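Local coordinates for protein short-chain dehydrogenase/reductase SDR (Vibrio parahaemolyticus, PDB 3GUY) that probably catalyses the NAD(P)-dependent oxidation or reduction of a small-molecule substrate, as other Rossmann-fold short-chain dehydrogenases do, at residues R54-H59 against V76-G81; N109-L114 against M166-V171; S130-Q135 against S141-V146; L153-R158 against A170-G175. The protein carries 2 engineered substitutions. One frame throughout, in Å; residues are numbered along the deposited sequence.

Contact 1. Residues R54-H59 against V76-G81. Engineered in segment 54-59: Arg54 (natural residue Cys).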
loop_
_atom_site.group_PDB
_atom_site.type_symbol
_atom_site.label_atom_id
_atom_site.label_comp_id
_atom_site.label_asym_id
_atom_site.label_seq_id
_atom_site.Cartn_x
_atom_site.Cartn_y
_atom_site.Cartn_z
ATOM N N ARG D 54 20.676 0.226 -27.558
ATOM C CA ARG D 54 21.249 0.909 -26.413
ATOM C C ARG D 54 21.194 0.014 -25.174
ATOM O O ARG D 54 20.281 -0.796 -25.032
ATOM C CB ARG D 54 20.485 2.189 -26.086
ATOM C CG ARG D 54 20.264 3.197 -27.216
ATOM C CD ARG D 54 21.253 4.301 -27.226
ATOM N NE ARG D 54 22.547 3.841 -27.707
ATOM C CZ ARG D 54 23.693 4.515 -27.580
ATOM N NH1 ARG D 54 24.798 4.007 -28.081
ATOM N NH2 ARG D 54 23.741 5.685 -26.959
ATOM N N ASP D 55 22.207 0.151 -24.320
ATOM C CA ASP D 55 22.184 -0.379 -22.960
ATOM C C ASP D 55 21.711 0.742 -22.044
ATOM O O ASP D 55 22.470 1.640 -21.714
ATOM C CB ASP D 55 23.593 -0.856 -22.531
ATOM C CG ASP D 55 23.620 -1.448 -21.105
ATOM O OD1 ASP D 55 22.552 -1.518 -20.423
ATOM O OD2 ASP D 55 24.736 -1.829 -20.658
ATOM N N LEU D 56 20.450 0.683 -21.634
ATOM C CA LEU D 56 19.851 1.734 -20.817
ATOM C C LEU D 56 20.459 1.810 -19.394
ATOM O O LEU D 56 20.251 2.788 -18.684
ATOM C CB LEU D 56 18.337 1.524 -20.734
ATOM C CG LEU D 56 17.634 1.557 -22.107
ATOM C CD1 LEU D 56 16.160 1.221 -21.973
ATOM C CD2 LEU D 56 17.817 2.897 -22.813
ATOM N N ALA D 57 21.210 0.787 -19.001
ATOM C CA ALA D 57 21.910 0.798 -17.697
ATOM C C ALA D 57 23.088 1.760 -17.705
ATOM O O ALA D 57 23.665 2.027 -16.689
ATOM C CB ALA D 57 22.362 -0.636 -17.295
ATOM N N SER D 58 23.405 2.304 -18.874
ATOM C CA SER D 58 24.462 3.269 -19.068
ATOM C C SER D 58 23.875 4.645 -19.177
ATOM O O SER D 58 23.134 4.939 -20.113
ATOM C CB SER D 58 25.192 2.902 -20.376
ATOM O OG SER D 58 26.140 3.875 -20.704
ATOM N N HIS D 59 24.211 5.535 -18.256
ATOM C CA HIS D 59 23.652 6.865 -18.342
ATOM C C HIS D 59 24.177 7.620 -19.573
ATOM O O HIS D 59 23.444 8.436 -20.156
ATOM C CB HIS D 59 23.800 7.662 -17.044
ATOM C CG HIS D 59 25.188 8.114 -16.745
ATOM N ND1 HIS D 59 25.692 9.311 -17.203
ATOM C CD2 HIS D 59 26.171 7.547 -16.002
ATOM C CE1 HIS D 59 26.931 9.461 -16.765
ATOM N NE2 HIS D 59 27.244 8.407 -16.031
ATOM N N VAL D 76 6.696 8.721 -24.608
ATOM C CA VAL D 76 7.776 7.803 -24.377
ATOM C C VAL D 76 7.243 6.630 -23.552
ATOM O O VAL D 76 6.657 6.806 -22.477
ATOM C CB VAL D 76 8.973 8.453 -23.668
ATOM C CG1 VAL D 76 10.032 7.407 -23.503
ATOM C CG2 VAL D 76 9.482 9.713 -24.448
ATOM N N VAL D 77 7.397 5.445 -24.085
ATOM C CA VAL D 77 6.918 4.280 -23.425
ATOM C C VAL D 77 8.135 3.508 -22.959
ATOM O O VAL D 77 8.926 3.019 -23.772
ATOM C CB VAL D 77 6.061 3.418 -24.317
ATOM C CG1 VAL D 77 5.694 2.119 -23.595
ATOM C CG2 VAL D 77 4.813 4.207 -24.751
ATOM N N HIS D 78 8.278 3.361 -21.655
ATOM C CA HIS D 78 9.395 2.578 -21.146
ATOM C C HIS D 78 8.905 1.183 -20.799
ATOM O O HIS D 78 8.157 1.018 -19.841
ATOM C CB HIS D 78 10.036 3.283 -19.935
ATOM C CG HIS D 78 11.215 2.558 -19.354
ATOM N ND1 HIS D 78 12.377 2.347 -20.057
ATOM C CD2 HIS D 78 11.385 1.932 -18.160
ATOM C CE1 HIS D 78 13.236 1.662 -19.310
ATOM N NE2 HIS D 78 12.654 1.385 -18.156
ATOM N N SER D 79 9.313 0.202 -21.592
ATOM C CA SER D 79 8.962 -1.203 -21.390
ATOM C C SER D 79 10.158 -2.159 -21.230
ATOM O O SER D 79 9.966 -3.387 -21.170
ATOM C CB SER D 79 8.018 -1.706 -22.493
ATOM O OG SER D 79 8.705 -2.153 -23.676
ATOM N N ALA D 80 11.370 -1.617 -21.130
ATOM C CA ALA D 80 12.572 -2.393 -20.844
ATOM C C ALA D 80 12.600 -3.046 -19.436
ATOM O O ALA D 80 12.233 -2.433 -18.442
ATOM C CB ALA D 80 13.818 -1.479 -20.997
ATOM N N GLY D 81 13.091 -4.267 -19.353
ATOM C CA GLY D 81 13.154 -4.960 -18.081
ATOM C C GLY D 81 13.421 -6.400 -18.305
ATOM O O GLY D 81 13.509 -6.855 -19.460
#
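Leu56, His78 and Ala80 meet where the loop after strand 51-53 faces the end of strand 75-78, at the C-terminal end of the parallel sheet, where Rossmann folds generally bind their dinucleotide. One methyl does all the touching: Leu56 CD1 lies 3.7 Å from Ala80 CB and 4.0 Å from His78 CE1. It meets the imidazole at its edge, in the ring plane, while Ala80 N of the histidine's own segment lies above one face, displaced toward the rim. The contact is thus apolar and small, with 79 Å² buried over both sides. With its CG anti to the carbonyl carbon (chi1 -60°), Leu56 has an extended branch that carries CD1 toward the other segment. His78 ND1 makes a weak hydrogen bond to Thr7 OG1 of strand 4-7, an arrangement that leaves CE1 facing the leucine. The backbone under Leu56 is fixed by a type I turn from Asp55 to Ser58, in which Ser58 N bonds to Asp55 O at 3.1 Å, and Ser58 then serves as N-cap of helix 59-67. By analogy with relatives, the Asp55-Leu56 pair probably borders the adenine of the cofactor, and His78-Ser79-Ala80-Gly81 probably corresponds to the family's Asn-Asn-Ala-Gly motif. An Asx turn overlaps the beta turn: Asp55 OD1 accepts from Ala57 N at 3.0 Å (N-H...O 148°), the donor lying 53° out of the carboxylate plane.

Contact 2. Residues N109-L114 against M166-V171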
loop_
_atom_site.group_PDB
_atom_site.type_symbol
_atom_site.label_atom_id
_atom_site.label_comp_id
_atom_site.label_asym_id
_atom_site.label_seq_id
_atom_site.Cartn_x
_atom_site.Cartn_y
_atom_site.Cartn_z
ATOM N N ASN D 109 17.653 6.010 -15.327
ATOM C CA ASN D 109 18.381 6.726 -16.412
ATOM C C ASN D 109 17.422 7.279 -17.453
ATOM O O ASN D 109 17.511 8.442 -17.795
ATOM C CB ASN D 109 19.358 5.807 -17.103
ATOM C CG ASN D 109 20.565 5.527 -16.274
ATOM O OD1 ASN D 109 20.971 6.334 -15.458
ATOM N ND2 ASN D 109 21.149 4.369 -16.477
ATOM N N VAL D 110 16.471 6.471 -17.902
ATOM C CA VAL D 110 15.440 6.988 -18.836
ATOM C C VAL D 110 14.569 8.063 -18.256
ATOM O O VAL D 110 14.451 9.130 -18.855
ATOM C CB VAL D 110 14.560 5.920 -19.407
ATOM C CG1 VAL D 110 13.351 6.570 -20.139
ATOM C CG2 VAL D 110 15.348 5.065 -20.339
ATOM N N LEU D 111 13.946 7.831 -17.101
ATOM C CA LEU D 111 13.130 8.881 -16.485
ATOM C C LEU D 111 13.894 10.166 -16.122
ATOM O O LEU D 111 13.359 11.293 -16.241
ATOM C CB LEU D 111 12.374 8.363 -15.227
ATOM C CG LEU D 111 11.373 9.340 -14.622
ATOM C CD1 LEU D 111 10.305 9.720 -15.733
ATOM C CD2 LEU D 111 10.696 8.761 -13.318
ATOM N N ARG D 112 15.111 10.030 -15.629
ATOM C CA ARG D 112 15.884 11.211 -15.297
ATOM C C ARG D 112 16.183 12.046 -16.567
ATOM O O ARG D 112 16.131 13.277 -16.534
ATOM C CB ARG D 112 17.193 10.819 -14.630
ATOM C CG ARG D 112 18.143 11.951 -14.402
ATOM C CD ARG D 112 19.367 11.480 -13.642
ATOM N NE ARG D 112 20.323 12.586 -13.562
ATOM C CZ ARG D 112 21.197 12.900 -14.515
ATOM N NH1 ARG D 112 21.337 12.145 -15.606
ATOM N NH2 ARG D 112 21.994 13.941 -14.330
ATOM N N GLU D 113 16.539 11.362 -17.645
ATOM C CA GLU D 113 16.855 12.050 -18.889
ATOM C C GLU D 113 15.606 12.730 -19.467
ATOM O O GLU D 113 15.670 13.901 -19.942
ATOM C CB GLU D 113 17.466 11.083 -19.871
ATOM C CG GLU D 113 18.124 11.776 -21.066
ATOM C CD GLU D 113 19.389 12.545 -20.689
ATOM O OE1 GLU D 113 20.036 12.197 -19.667
ATOM O OE2 GLU D 113 19.752 13.481 -21.435
ATOM N N LEU D 114 14.457 12.040 -19.371
ATOM C CA LEU D 114 13.174 12.652 -19.732
ATOM C C LEU D 114 12.832 13.902 -18.937
ATOM O O LEU D 114 12.388 14.912 -19.534
ATOM C CB LEU D 114 12.028 11.621 -19.695
ATOM C CG LEU D 114 12.196 10.487 -20.702
ATOM C CD1 LEU D 114 11.064 9.448 -20.472
ATOM C CD2 LEU D 114 12.218 11.023 -22.175
ATOM N N MET D 166 4.411 17.580 -18.374
ATOM C CA MET D 166 4.811 16.178 -18.464
ATOM C C MET D 166 3.998 15.406 -17.390
ATOM O O MET D 166 3.817 15.873 -16.299
ATOM C CB MET D 166 6.328 16.014 -18.230
ATOM C CG MET D 166 6.847 14.551 -18.257
ATOM S SD MET D 166 8.662 14.371 -17.968
ATOM C CE MET D 166 9.179 14.073 -19.568
ATOM N N LYS D 167 3.555 14.223 -17.769
ATOM C CA LYS D 167 2.771 13.342 -16.916
ATOM C C LYS D 167 3.367 11.951 -16.948
ATOM O O LYS D 167 3.888 11.538 -17.954
ATOM C CB LYS D 167 1.358 13.238 -17.500
ATOM C CG LYS D 167 0.399 14.199 -16.886
ATOM C CD LYS D 167 -0.859 14.397 -17.728
ATOM C CE LYS D 167 -1.261 13.213 -18.608
ATOM N NZ LYS D 167 -1.364 13.693 -20.021
ATOM N N ILE D 168 3.248 11.216 -15.852
ATOM C CA ILE D 168 3.665 9.821 -15.874
ATOM C C ILE D 168 2.433 8.890 -15.750
ATOM O O ILE D 168 1.609 9.053 -14.870
ATOM C CB ILE D 168 4.679 9.514 -14.741
ATOM C CG1 ILE D 168 5.981 10.294 -14.932
ATOM C CG2 ILE D 168 5.028 8.036 -14.724
ATOM C CD1 ILE D 168 6.910 10.233 -13.699
ATOM N N ILE D 169 2.349 7.929 -16.651
ATOM C CA ILE D 169 1.261 6.920 -16.710
ATOM C C ILE D 169 1.869 5.602 -16.236
ATOM O O ILE D 169 2.948 5.209 -16.685
ATOM C CB ILE D 169 0.690 6.716 -18.138
ATOM C CG1 ILE D 169 0.339 8.068 -18.802
ATOM C CG2 ILE D 169 -0.524 5.699 -18.172
ATOM C CD1 ILE D 169 -0.475 8.910 -18.004
ATOM N N ALA D 170 1.228 4.998 -15.241
ATOM C CA ALA D 170 1.767 3.769 -14.627
ATOM C C ALA D 170 0.981 2.592 -15.145
ATOM O O ALA D 170 -0.228 2.587 -15.119
ATOM C CB ALA D 170 1.698 3.838 -13.087
ATOM N N VAL D 171 1.672 1.594 -15.644
ATOM C CA VAL D 171 1.033 0.417 -16.189
ATOM C C VAL D 171 1.621 -0.795 -15.483
ATOM O O VAL D 171 2.851 -0.885 -15.355
ATOM C CB VAL D 171 1.325 0.281 -17.706
ATOM C CG1 VAL D 171 0.580 -0.902 -18.257
ATOM C CG2 VAL D 171 1.021 1.636 -18.462
#
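This is a buried helix-on-sheet contact, in which Leu111 and Leu114 of helix 93-118 lie against Ile168 of strand 167-174 and Met166 just before it. It has two separate points. At the first, Leu111 and Ile168 reach toward each other tip to tip: Ile168 CD1 is 4.0 Å from Leu111 CD1 and 4.1 Å from Leu111 CD2, so the single methyl abuts the leucine fork. At the second, Met166 extends with CG anti to the backbone N (chi1 178°) and bends only at its last torsion (chi3 -104°). That bend lays Met166 CE 3.8 Å from Leu114 CB and rests it close against the carbonyl oxygen, 3.3 Å from Leu114 O. No hydrogen bond crosses between the segments. Val157 of helix 141-160 touches both Leu111 and Ile168, closing the first point from the neighbouring helix, and Leu111 also packs on Leu88 of the second subunit. Strand 124-128 adds Val125 beside Leu114 and Met166, and Met127 beside Ile168. Helices packed on a parallel sheet in this way form the alpha/beta/alpha layering of the Rossmann fold.

Contact 3. Residues S130-Q135 against S141-V146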
loop_
_atom_site.group_PDB
_atom_site.type_symbol
_atom_site.label_atom_id
_atom_site.label_comp_id
_atom_site.label_asym_id
_atom_site.label_seq_id
_atom_site.Cartn_x
_atom_site.Cartn_y
_atom_site.Cartn_z
ATOM N N SER D 130 4.956 -3.945 -13.410
ATOM C CA SER D 130 4.491 -5.318 -13.305
ATOM C C SER D 130 3.588 -5.310 -12.093
ATOM O O SER D 130 3.672 -4.383 -11.242
ATOM C CB SER D 130 5.664 -6.282 -13.073
ATOM O OG SER D 130 5.234 -7.432 -12.358
ATOM N N THR D 131 2.691 -6.293 -12.018
ATOM C CA THR D 131 1.901 -6.493 -10.792
ATOM C C THR D 131 2.810 -6.783 -9.596
ATOM O O THR D 131 2.425 -6.477 -8.465
ATOM C CB THR D 131 0.821 -7.553 -10.947
ATOM O OG1 THR D 131 1.393 -8.779 -11.409
ATOM C CG2 THR D 131 -0.215 -7.054 -11.991
ATOM N N ALA D 132 4.024 -7.262 -9.853
ATOM C CA ALA D 132 5.036 -7.476 -8.789
ATOM C C ALA D 132 5.456 -6.165 -8.067
ATOM O O ALA D 132 6.087 -6.218 -7.026
ATOM C CB ALA D 132 6.265 -8.192 -9.350
ATOM N N ALA D 133 5.144 -5.002 -8.649
ATOM C CA ALA D 133 5.401 -3.690 -8.056
ATOM C C ALA D 133 4.443 -3.369 -6.936
ATOM O O ALA D 133 4.697 -2.506 -6.131
ATOM C CB ALA D 133 5.329 -2.549 -9.183
ATOM N N GLN D 134 3.336 -4.083 -6.865
ATOM C CA GLN D 134 2.263 -3.742 -5.954
ATOM C C GLN D 134 1.994 -4.769 -4.851
ATOM O O GLN D 134 1.181 -4.510 -4.021
ATOM C CB GLN D 134 0.981 -3.515 -6.784
ATOM C CG GLN D 134 1.192 -2.309 -7.724
ATOM C CD GLN D 134 -0.043 -1.803 -8.332
ATOM O OE1 GLN D 134 -0.272 -0.609 -8.330
ATOM N NE2 GLN D 134 -0.844 -2.701 -8.910
ATOM N N GLN D 135 2.670 -5.911 -4.860
ATOM C CA GLN D 135 2.528 -6.938 -3.813
ATOM C C GLN D 135 3.842 -7.678 -3.676
ATOM O O GLN D 135 4.625 -7.729 -4.608
ATOM C CB GLN D 135 1.542 -8.055 -4.186
ATOM C CG GLN D 135 0.285 -7.680 -4.922
ATOM C CD GLN D 135 0.024 -8.698 -6.035
ATOM O OE1 GLN D 135 -0.058 -9.906 -5.774
ATOM N NE2 GLN D 135 -0.043 -8.221 -7.274
ATOM N N SER D 141 11.684 -12.253 -4.761
ATOM C CA SER D 141 11.964 -11.204 -3.812
ATOM C C SER D 141 12.738 -10.032 -4.468
ATOM O O SER D 141 12.458 -8.896 -4.172
ATOM C CB SER D 141 12.680 -11.729 -2.598
ATOM O OG SER D 141 13.983 -12.185 -2.881
ATOM N N THR D 142 13.750 -10.334 -5.265
ATOM C CA THR D 142 14.563 -9.288 -5.935
ATOM C C THR D 142 13.851 -8.663 -7.134
ATOM O O THR D 142 14.111 -7.501 -7.492
ATOM C CB THR D 142 15.900 -9.859 -6.401
ATOM O OG1 THR D 142 15.644 -11.055 -7.182
ATOM C CG2 THR D 142 16.796 -10.180 -5.165
ATOM N N TYR D 143 12.984 -9.442 -7.775
ATOM C CA TYR D 143 12.091 -8.922 -8.830
ATOM C C TYR D 143 11.121 -7.926 -8.259
ATOM O O TYR D 143 11.040 -6.819 -8.762
ATOM C CB TYR D 143 11.312 -10.015 -9.523
ATOM C CG TYR D 143 10.553 -9.538 -10.737
ATOM C CD1 TYR D 143 11.223 -9.047 -11.867
ATOM C CD2 TYR D 143 9.177 -9.571 -10.756
ATOM C CE1 TYR D 143 10.528 -8.593 -12.980
ATOM C CE2 TYR D 143 8.476 -9.170 -11.884
ATOM C CZ TYR D 143 9.163 -8.671 -12.994
ATOM O OH TYR D 143 8.481 -8.237 -14.102
ATOM N N CYS D 144 10.459 -8.293 -7.159
ATOM C CA CYS D 144 9.614 -7.360 -6.469
ATOM C C CYS D 144 10.447 -6.170 -6.041
ATOM O O CYS D 144 10.026 -5.006 -6.188
ATOM C CB CYS D 144 8.931 -7.996 -5.237
ATOM S SG CYS D 144 7.655 -9.198 -5.622
ATOM N N ALA D 145 11.638 -6.428 -5.517
ATOM C CA ALA D 145 12.462 -5.318 -5.046
ATOM C C ALA D 145 12.644 -4.247 -6.111
ATOM O O ALA D 145 12.359 -3.051 -5.849
ATOM C CB ALA D 145 13.805 -5.814 -4.543
ATOM N N VAL D 146 13.088 -4.658 -7.300
ATOM C CA VAL D 146 13.347 -3.696 -8.428
ATOM C C VAL D 146 12.045 -3.033 -9.003
ATOM O O VAL D 146 12.038 -1.854 -9.379
ATOM C CB VAL D 146 14.232 -4.317 -9.538
ATOM C CG1 VAL D 146 15.617 -4.750 -8.972
ATOM C CG2 VAL D 146 13.558 -5.555 -10.269
HETATM O O HOH W 1 5.813 -9.741 -14.378
#
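Tyr143, with its CG anti to the backbone N (chi1 -171°), swings its ring from helix 141-160 toward Ser130, whose OG is likewise turned anti to its own N (chi1 152°). These two residues fit the Ser and the Tyr of the catalytic pattern of short-chain dehydrogenases, the tyrosine opening the Tyr-x-x-x-Lys motif that ends at Lys147, and so they probably serve the active site. The hydroxyls do not meet directly: Ser130 OG is 3.8 Å from Tyr143 OH, and one water, 3.1 Å from each of these oxygens, bridges them by hydrogen bonds. Bridging at this point is consistent with a water held where a substrate oxygen could bind. Ser130 OG is positioned by an ST turn, in which it accepts from Ala132 N at 2.8 Å (N-H...O 157°) at the entry to the short 3-10 segment 131-133. That turn also presents Ala132 to the tyrosine, with CB 3.5 Å from both Tyr143 CD2 and CE2, approaching the ring obliquely. The backbones are close here, Ala132 CA and Cys144 CA lying only 5.1 Å apart. Phe85 also meets the Tyr143 ring edge to face. Cys144, the next residue along the helix, turns its sulfur toward the 130-135 loop. There it faces two backbone carbonyls, with Cys144 SG 3.6 Å from Ala132 O and 3.5 Å from Gln135 O.

Contact 4. Residues L153-R158 against A170-G175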
loop_
_atom_site.group_PDB
_atom_site.type_symbol
_atom_site.label_atom_id
_atom_site.label_comp_id
_atom_site.label_asym_id
_atom_site.label_seq_id
_atom_site.Cartn_x
_atom_site.Cartn_y
_atom_site.Cartn_z
ATOM N N LEU D 153 10.096 5.411 -7.248
ATOM C CA LEU D 153 10.683 6.430 -8.135
ATOM C C LEU D 153 9.590 7.213 -8.833
ATOM O O LEU D 153 9.497 8.453 -8.664
ATOM C CB LEU D 153 11.578 5.778 -9.156
ATOM C CG LEU D 153 12.294 6.669 -10.154
ATOM C CD1 LEU D 153 13.569 7.290 -9.490
ATOM C CD2 LEU D 153 12.641 5.842 -11.367
ATOM N N ILE D 154 8.723 6.529 -9.565
ATOM C CA ILE D 154 7.703 7.290 -10.363
ATOM C C ILE D 154 6.709 8.057 -9.470
ATOM O O ILE D 154 6.294 9.134 -9.825
ATOM C CB ILE D 154 7.034 6.441 -11.453
ATOM C CG1 ILE D 154 6.041 5.409 -10.911
ATOM C CG2 ILE D 154 8.079 5.672 -12.245
ATOM C CD1 ILE D 154 4.581 5.820 -11.040
ATOM N N GLU D 155 6.387 7.552 -8.273
ATOM C CA GLU D 155 5.407 8.223 -7.448
ATOM C C GLU D 155 5.990 9.491 -6.800
ATOM O O GLU D 155 5.298 10.500 -6.600
ATOM C CB GLU D 155 4.803 7.279 -6.423
ATOM C CG GLU D 155 3.997 6.130 -7.030
ATOM C CD GLU D 155 2.572 6.490 -7.504
ATOM O OE1 GLU D 155 2.258 7.688 -7.709
ATOM O OE2 GLU D 155 1.753 5.538 -7.701
ATOM N N SER D 156 7.280 9.449 -6.599
ATOM C CA SER D 156 8.022 10.596 -6.169
ATOM C C SER D 156 8.177 11.651 -7.264
ATOM O O SER D 156 7.978 12.852 -6.980
ATOM C CB SER D 156 9.391 10.138 -5.670
ATOM O OG SER D 156 9.240 9.247 -4.550
ATOM N N VAL D 157 8.575 11.206 -8.445
ATOM C CA VAL D 157 8.810 12.110 -9.604
ATOM C C VAL D 157 7.420 12.731 -9.974
ATOM O O VAL D 157 7.317 13.961 -10.218
ATOM C CB VAL D 157 9.563 11.418 -10.771
ATOM C CG1 VAL D 157 9.737 12.358 -11.996
ATOM C CG2 VAL D 157 10.941 10.859 -10.344
ATOM N N ARG D 158 6.324 11.950 -9.878
ATOM C CA ARG D 158 4.989 12.555 -10.075
ATOM C C ARG D 158 4.779 13.769 -9.189
ATOM O O ARG D 158 4.263 14.780 -9.659
ATOM C CB ARG D 158 3.831 11.568 -9.850
ATOM C CG ARG D 158 3.687 10.582 -10.934
ATOM C CD ARG D 158 2.624 9.563 -10.515
ATOM N NE ARG D 158 2.031 8.959 -11.680
ATOM C CZ ARG D 158 1.239 7.892 -11.657
ATOM N NH1 ARG D 158 0.662 7.463 -12.769
ATOM N NH2 ARG D 158 0.989 7.272 -10.513
ATOM N N ALA D 170 1.228 4.998 -15.241
ATOM C CA ALA D 170 1.767 3.769 -14.627
ATOM C C ALA D 170 0.981 2.592 -15.145
ATOM O O ALA D 170 -0.228 2.587 -15.119
ATOM C CB ALA D 170 1.698 3.838 -13.087
ATOM N N VAL D 171 1.672 1.594 -15.644
ATOM C CA VAL D 171 1.033 0.417 -16.189
ATOM C C VAL D 171 1.621 -0.795 -15.483
ATOM O O VAL D 171 2.851 -0.885 -15.355
ATOM C CB VAL D 171 1.325 0.281 -17.706
ATOM C CG1 VAL D 171 0.580 -0.902 -18.257
ATOM C CG2 VAL D 171 1.021 1.636 -18.462
ATOM N N TYR D 172 0.737 -1.704 -15.037
ATOM C CA TYR D 172 1.109 -2.885 -14.256
ATOM C C TYR D 172 0.535 -4.137 -14.881
ATOM O O TYR D 172 -0.609 -4.507 -14.595
ATOM C CB TYR D 172 0.614 -2.794 -12.805
ATOM C CG TYR D 172 1.030 -1.538 -12.068
ATOM C CD1 TYR D 172 2.239 -1.467 -11.383
ATOM C CD2 TYR D 172 0.239 -0.408 -12.099
ATOM C CE1 TYR D 172 2.624 -0.317 -10.704
ATOM C CE2 TYR D 172 0.626 0.784 -11.418
ATOM C CZ TYR D 172 1.808 0.801 -10.711
ATOM O OH TYR D 172 2.179 1.971 -10.090
ATOM N N PRO D 173 1.294 -4.770 -15.781
ATOM C CA PRO D 173 0.836 -6.017 -16.335
ATOM C C PRO D 173 1.131 -7.194 -15.432
ATOM O O PRO D 173 2.170 -7.224 -14.748
ATOM C CB PRO D 173 1.627 -6.163 -17.627
ATOM C CG PRO D 173 2.588 -5.072 -17.663
ATOM C CD PRO D 173 2.392 -4.155 -16.548
ATOM N N GLY D 174 0.262 -8.195 -15.498
ATOM C CA GLY D 174 0.495 -9.457 -14.788
ATOM C C GLY D 174 0.065 -10.597 -15.675
ATOM O O GLY D 174 -0.886 -10.467 -16.436
ATOM N N GLY D 175 0.736 -11.729 -15.538
ATOM C CA GLY D 175 0.371 -12.940 -16.282
ATOM C C GLY D 175 0.881 -12.966 -17.718
ATOM O O GLY D 175 0.318 -13.652 -18.574
HETATM O O HOH W 2 0.556 3.835 -9.445
#
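Helix 153-158 runs nearly antiparallel to strand 170-174, at 163° between their N-to-C directions, with the segment axes 11.3 Å apart at closest approach. This is the return leg of a right-handed beta-alpha-beta crossover, strand 124-128, helix 141-160, strand 167-174, a building block of the Rossmann fold. The small Ala170 receives two side chains from the helix. Ile154 CD1 stands 4.1 Å from Ala170 CB, its CG1 branch taking the crowded position between backbone N and carbonyl carbon (chi1 73°). The same methyl lies above one face of the Arg158 guanidinium, displaced toward the rim. Arg158, extended from CG to NE, brings NH1 obliquely to 3.5 Å from Ala170 N, which is no hydrogen bond, and to 3.8 Å from Ala170 CB. Its polar end is spent elsewhere: NH1 donates to Ile168 O, and NH2 forms salt bridges with Asp217 and with Glu155. The latter, Arg158 NH2 to Glu155 OE1, measures 3.1 Å. OE1 lies in the guanidinium plane, yet the arginine comes from above the carboxylate plane. Two carboxylates and the Ile168 carbonyl thus fix the guanidinium's orientation beside the strand, while Pro136 of the second subunit packs on Glu155. Glu155 and Tyr172 are joined through solvent, with Lys151 making weak interactions with both. A water at the Tyr172 ring edge, in plane, donates to Glu155 OE2 at 2.7 Å and accepts from Tyr172 OH at 2.6 Å.

Overall arrangement
All four contacts are largely buried. Contact 1 lies nearest the chain centre, about 8 Å from centre to centre, contacts 2 and 4 at about 10 Å, and contact 3 farthest at about 14 Å, with a partly exposed Gln135 at its rim. Contacts 1 and 2 are apolar across their segments, while contacts 3 and 4 each include a bridging water. Contacts 2 and 4 share Ala170 and Val171, and Leu111 packs on Leu153 between them. Contacts 3 and 4 both use helix 141-160, and Thr131 N to Pro173 O ties them. Contact 1 joins contact 2 through Leu56 O and Asn109 ND2. All four have a residue near the second subunit, contact 1 through His59 alone.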